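Local coordinates for protein DNA polymerase (Pyrobaculum calidifontis, PDB 5MDN) that probably catalyses template-directed DNA synthesis as a family B DNA polymerase, adding deoxyribonucleotides to a growing strand with release of diphosphate, at residues P445-G450 with R460-P465; L434-Y439 with K528-S533. One frame throughout, in Å; residues are numbered along the deposited sequence.

Contact 1: P445-G450 with R460-P465; sequences PDPPEG and RFRKAP
The guanidinium of R460 meets D446 at its edge, with D446 OD1 close to its plane. The guanidinium of R462 instead carries P447 over one face. The contact sits at the open end of a two-stranded antiparallel hairpin, strands 451-453 and 460-462, and includes the second strand. A type I turn from P447 to G450 leads into the first. R460 NH2 donates to D446 OD1 in a salt bridge. The modelled separation of 2.5 Å is very short, so its exact length is doubtful. The carboxylate stands 77° from the guanidinium plane, and the N-H...O angle of 137° is far from straight. R460 NH2 also makes a weak hydrogen bond to E444 O. With R460 cut back to an alanine, the D446 carboxylate is likely to lose its charge partner here and E444 O its weak donor.

P447 CG lies nearer the margin of the R462 guanidinium than its middle, 3.8 Å from R462 NH2, and the proline ring runs across the arginine. The bend of the R462 chain at chi3 (55°) turns its end toward the proline. At the turn, E449 lays its aliphatic part on A464, with E449 CG 3.4 Å from A464 CB. G450 N closes the turn on P447 O. Beyond it, K463 N gives a weak, nearly straight hydrogen bond to G450 O at 3.4 Å.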
loop_
_atom_site.group_PDB
_atom_site.type_symbol
_atom_site.label_atom_id
_atom_site.label_comp_id
_atom_site.label_asym_id
_atom_site.label_seq_id
_atom_site.Cartn_x
_atom_site.Cartn_y
_atom_site.Cartn_z
ATOM N N PRO A 445 10.187 -17.644 -38.182
ATOM C CA PRO A 445 10.551 -16.692 -39.239
ATOM C C PRO A 445 10.940 -15.357 -38.631
ATOM O O PRO A 445 10.092 -14.649 -38.077
ATOM C CB PRO A 445 9.277 -16.576 -40.084
ATOM C CG PRO A 445 8.539 -17.813 -39.833
ATOM C CD PRO A 445 8.827 -18.174 -38.406
ATOM N N ASP A 446 12.214 -15.008 -38.717
ATOM C CA ASP A 446 12.646 -13.664 -38.362
ATOM C C ASP A 446 12.066 -12.674 -39.361
ATOM O O ASP A 446 12.382 -12.760 -40.554
ATOM C CB ASP A 446 14.170 -13.579 -38.349
ATOM C CG ASP A 446 14.798 -14.514 -37.334
ATOM O OD1 ASP A 446 14.168 -15.539 -36.999
ATOM O OD2 ASP A 446 15.923 -14.225 -36.871
ATOM N N PRO A 447 11.216 -11.743 -38.937
ATOM C CA PRO A 447 10.664 -10.761 -39.873
ATOM C C PRO A 447 11.769 -9.906 -40.462
ATOM O O PRO A 447 12.849 -9.778 -39.866
ATOM C CB PRO A 447 9.713 -9.931 -38.995
ATOM C CG PRO A 447 9.413 -10.809 -37.818
ATOM C CD PRO A 447 10.671 -11.582 -37.580
ATOM N N PRO A 448 11.548 -9.328 -41.645
ATOM C CA PRO A 448 12.581 -8.467 -42.250
ATOM C C PRO A 448 13.088 -7.365 -41.333
ATOM O O PRO A 448 14.264 -6.990 -41.426
ATOM C CB PRO A 448 11.873 -7.897 -43.484
ATOM C CG PRO A 448 10.854 -8.927 -43.839
ATOM C CD PRO A 448 10.387 -9.513 -42.533
ATOM N N GLU A 449 12.236 -6.829 -40.451
ATOM C CA GLU A 449 12.683 -5.775 -39.543
ATOM C C GLU A 449 13.757 -6.271 -38.581
ATOM O O GLU A 449 14.577 -5.474 -38.110
ATOM C CB GLU A 449 11.498 -5.192 -38.770
ATOM C CG GLU A 449 10.414 -6.188 -38.394
ATOM C CD GLU A 449 9.328 -6.291 -39.448
ATOM O OE1 GLU A 449 9.630 -6.751 -40.570
ATOM O OE2 GLU A 449 8.177 -5.901 -39.161
ATOM N N GLY A 450 13.776 -7.562 -38.279
ATOM C CA GLY A 450 14.836 -8.164 -37.495
ATOM C C GLY A 450 14.341 -8.712 -36.170
ATOM O O GLY A 450 13.159 -8.649 -35.832
ATOM N N ARG A 460 13.715 -14.917 -28.083
ATOM C CA ARG A 460 13.757 -14.083 -29.277
ATOM C C ARG A 460 12.546 -13.163 -29.324
ATOM O O ARG A 460 11.430 -13.569 -28.987
ATOM C CB ARG A 460 13.813 -14.936 -30.543
ATOM C CG ARG A 460 13.555 -16.405 -30.307
ATOM C CD ARG A 460 13.858 -17.192 -31.563
ATOM N NE ARG A 460 13.181 -16.623 -32.724
ATOM C CZ ARG A 460 13.584 -16.781 -33.981
ATOM N NH1 ARG A 460 14.668 -17.495 -34.254
ATOM N NH2 ARG A 460 12.896 -16.224 -34.968
ATOM N N PHE A 461 12.775 -11.919 -29.741
ATOM C CA PHE A 461 11.748 -10.890 -29.718
ATOM C C PHE A 461 11.767 -10.087 -31.010
ATOM O O PHE A 461 12.818 -9.887 -31.629
ATOM C CB PHE A 461 11.917 -9.937 -28.525
ATOM C CG PHE A 461 11.683 -10.588 -27.190
ATOM C CD1 PHE A 461 12.679 -11.344 -26.595
ATOM C CD2 PHE A 461 10.477 -10.434 -26.522
ATOM C CE1 PHE A 461 12.477 -11.941 -25.367
ATOM C CE2 PHE A 461 10.269 -11.032 -25.287
ATOM C CZ PHE A 461 11.272 -11.786 -24.712
ATOM N N ARG A 462 10.632 -9.599 -31.409
ATOM C CA ARG A 462 10.614 -8.856 -32.602
ATOM C C ARG A 462 11.002 -7.473 -32.362
ATOM O O ARG A 462 10.582 -6.886 -31.443
ATOM C CB ARG A 462 9.220 -8.815 -33.167
ATOM C CG ARG A 462 8.510 -10.130 -33.079
ATOM C CD ARG A 462 7.037 -9.928 -33.304
ATOM N NE ARG A 462 6.815 -9.249 -34.556
ATOM C CZ ARG A 462 6.335 -9.850 -35.628
ATOM N NH1 ARG A 462 6.040 -11.138 -35.574
ATOM N NH2 ARG A 462 6.155 -9.167 -36.738
ATOM N N LYS A 463 11.832 -6.962 -33.229
ATOM C CA LYS A 463 12.246 -5.587 -33.228
ATOM C C LYS A 463 11.146 -4.685 -33.784
ATOM O O LYS A 463 11.057 -3.542 -33.420
ATOM C CB LYS A 463 13.430 -5.512 -34.160
ATOM C CG LYS A 463 14.578 -4.628 -33.737
ATOM C CD LYS A 463 15.875 -5.029 -34.429
ATOM C CE LYS A 463 16.776 -3.815 -34.668
ATOM N NZ LYS A 463 18.098 -4.114 -35.289
ATOM N N ALA A 464 10.363 -5.296 -34.682
ATOM C CA ALA A 464 9.226 -4.916 -35.523
ATOM C C ALA A 464 8.428 -3.712 -35.209
ATOM O O ALA A 464 8.902 -2.616 -35.321
ATOM C CB ALA A 464 8.341 -6.144 -35.729
ATOM N N PRO A 465 7.168 -3.926 -34.919
ATOM C CA PRO A 465 6.208 -2.934 -34.510
ATOM C C PRO A 465 6.290 -2.984 -33.010
ATOM O O PRO A 465 6.159 -4.021 -32.443
ATOM C CB PRO A 465 4.923 -3.544 -34.975
ATOM C CG PRO A 465 5.151 -4.989 -34.836
ATOM C CD PRO A 465 6.573 -5.231 -35.163
#

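Contact 2: L434-Y439 with K528-S533; sequences LSPDTY and KEVAES
Y439 and E529 stack across this buried contact in the family B polymerase region, where the loop after helix 424-431 packs on the start of helix 528-551, away from the magnesium sites. The tyrosine ring has its CG anti to the backbone N (chi1 168°), which swings it over to the helix. E529 CB lies over one ring face, 4.0 Å from the Y439 ring centroid, in a CH-pi contact. The glutamate chain then bends at chi2 (92°) and follows the ring outward. Its CG passes 3.6 Å from Y439 CZ. Its carboxylate is stacked on the ring, with the two planes 25° apart, and E529 OE2 ends 3.5 Å from Y439 OH.

V530 makes most of the remaining contacts with its two methyls. V530 CG2 reaches the S435-P436 peptide, 3.7 Å from P436 N. V530 CG1 faces L434, 4.2 Å from L434 CB. S435 OG donates to D437 OD1 on its syn side, a bond inside the loop. In the helix, E529 O accepts from both S533 OG and S533 N.

The contact is mainly van der Waals. The carboxylate merely lies along the ring, so close fit probably counts for more than charge.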
loop_
_atom_site.group_PDB
_atom_site.type_symbol
_atom_site.label_atom_id
_atom_site.label_comp_id
_atom_site.label_asym_id
_atom_site.label_seq_id
_atom_site.Cartn_x
_atom_site.Cartn_y
_atom_site.Cartn_z
ATOM N N LEU A 434 10.807 -5.696 -25.436
ATOM C CA LEU A 434 10.330 -6.904 -24.775
ATOM C C LEU A 434 8.866 -6.732 -24.388
ATOM O O LEU A 434 8.491 -5.717 -23.792
ATOM C CB LEU A 434 11.173 -7.219 -23.538
ATOM C CG LEU A 434 12.586 -7.796 -23.695
ATOM C CD1 LEU A 434 12.959 -8.043 -25.152
ATOM C CD2 LEU A 434 13.609 -6.894 -23.023
ATOM N N SER A 435 8.049 -7.736 -24.712
ATOM C CA SER A 435 6.610 -7.697 -24.477
ATOM C C SER A 435 6.017 -9.067 -24.785
ATOM O O SER A 435 6.583 -9.816 -25.594
ATOM C CB SER A 435 5.947 -6.620 -25.338
ATOM O OG SER A 435 4.623 -6.359 -24.909
ATOM N N PRO A 436 4.905 -9.446 -24.145
ATOM C CA PRO A 436 4.280 -10.736 -24.487
ATOM C C PRO A 436 3.945 -10.874 -25.963
ATOM O O PRO A 436 4.082 -11.967 -26.528
ATOM C CB PRO A 436 3.022 -10.752 -23.608
ATOM C CG PRO A 436 3.369 -9.893 -22.445
ATOM C CD PRO A 436 4.251 -8.804 -22.992
ATOM N N ASP A 437 3.509 -9.791 -26.608
ATOM C CA ASP A 437 3.095 -9.842 -28.004
ATOM C C ASP A 437 4.262 -9.850 -28.986
ATOM O O ASP A 437 4.045 -10.138 -30.169
ATOM C CB ASP A 437 2.169 -8.662 -28.314
ATOM C CG ASP A 437 2.607 -7.382 -27.630
ATOM O OD1 ASP A 437 2.873 -7.424 -26.408
ATOM O OD2 ASP A 437 2.678 -6.334 -28.306
ATOM N N THR A 438 5.481 -9.545 -28.539
ATOM C CA THR A 438 6.645 -9.544 -29.418
ATOM C C THR A 438 7.508 -10.791 -29.275
ATOM O O THR A 438 8.461 -10.955 -30.045
ATOM C CB THR A 438 7.502 -8.300 -29.160
ATOM O OG1 THR A 438 7.959 -8.304 -27.802
ATOM C CG2 THR A 438 6.689 -7.046 -29.413
ATOM N N TYR A 439 7.201 -11.663 -28.320
ATOM C CA TYR A 439 7.944 -12.904 -28.154
ATOM C C TYR A 439 7.626 -13.877 -29.287
ATOM O O TYR A 439 6.527 -13.876 -29.849
ATOM C CB TYR A 439 7.615 -13.528 -26.796
ATOM C CG TYR A 439 8.086 -14.953 -26.610
ATOM C CD1 TYR A 439 9.420 -15.240 -26.349
ATOM C CD2 TYR A 439 7.189 -16.012 -26.673
ATOM C CE1 TYR A 439 9.850 -16.544 -26.172
ATOM C CE2 TYR A 439 7.607 -17.315 -26.496
ATOM C CZ TYR A 439 8.937 -17.577 -26.244
ATOM O OH TYR A 439 9.356 -18.877 -26.071
ATOM N N LYS A 528 6.418 -15.598 -18.944
ATOM C CA LYS A 528 7.655 -15.964 -18.258
ATOM C C LYS A 528 8.883 -15.571 -19.069
ATOM O O LYS A 528 9.873 -15.086 -18.511
ATOM C CB LYS A 528 7.672 -17.465 -17.974
ATOM C CG LYS A 528 8.914 -17.933 -17.235
ATOM C CD LYS A 528 8.864 -19.422 -16.949
ATOM C CE LYS A 528 9.075 -20.221 -18.226
ATOM N NZ LYS A 528 9.018 -21.689 -17.986
ATOM N N GLU A 529 8.838 -15.767 -20.388
ATOM C CA GLU A 529 10.001 -15.480 -21.220
ATOM C C GLU A 529 10.315 -13.992 -21.288
ATOM O O GLU A 529 11.458 -13.627 -21.577
ATOM C CB GLU A 529 9.792 -16.031 -22.631
ATOM C CG GLU A 529 9.664 -17.545 -22.692
ATOM C CD GLU A 529 8.226 -18.013 -22.595
ATOM O OE1 GLU A 529 7.351 -17.179 -22.283
ATOM O OE2 GLU A 529 7.971 -19.213 -22.820
ATOM N N VAL A 530 9.333 -13.128 -21.029
ATOM C CA VAL A 530 9.610 -11.697 -20.955
ATOM C C VAL A 530 10.388 -11.373 -19.686
ATOM O O VAL A 530 11.447 -10.736 -19.735
ATOM C CB VAL A 530 8.304 -10.887 -21.037
ATOM C CG1 VAL A 530 8.605 -9.395 -21.032
ATOM C CG2 VAL A 530 7.525 -11.267 -22.285
ATOM N N ALA A 531 9.874 -11.807 -18.532
ATOM C CA ALA A 531 10.548 -11.550 -17.262
ATOM C C ALA A 531 11.971 -12.096 -17.271
ATOM O O ALA A 531 12.920 -11.395 -16.905
ATOM C CB ALA A 531 9.743 -12.154 -16.111
ATOM N N GLU A 532 12.137 -13.352 -17.694
ATOM C CA GLU A 532 13.467 -13.950 -17.728
ATOM C C GLU A 532 14.396 -13.212 -18.685
ATOM O O GLU A 532 15.604 -13.124 -18.434
ATOM C CB GLU A 532 13.363 -15.428 -18.108
ATOM C CG GLU A 532 12.719 -16.293 -17.033
ATOM C CD GLU A 532 12.612 -17.751 -17.437
ATOM O OE1 GLU A 532 12.846 -18.060 -18.625
ATOM O OE2 GLU A 532 12.297 -18.586 -16.564
ATOM N N SER A 533 13.859 -12.684 -19.786
ATOM C CA SER A 533 14.685 -11.906 -20.705
ATOM C C SER A 533 15.072 -10.562 -20.100
ATOM O O SER A 533 16.187 -10.076 -20.321
ATOM C CB SER A 533 13.955 -11.708 -22.032
ATOM O OG SER A 533 13.686 -12.953 -22.652
#

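In the fold
Both contacts belong to the polymerase part of the chain, and strand 460-462 of contact 1 lies against both segments of contact 2. The centres of contact 1 and contact 2 are about 13 Å apart. R462 N probably hydrogen-bonds to T438 O at 2.9 Å. F461 points away from 445-450 and packs on L434, T438, V530 and S533, with F461 CG 3.5 Å from L434 CD1. F461 thus reaches both the loop and the helix of contact 2. Contact 1 is the outer one, with its centre 39 Å from the centre of the chain against 27 Å for contact 2. Neither is at the magnesium site of D7 and D363. Helix 528-551 leads on to strand 556-560 of the antiparallel palm sheet.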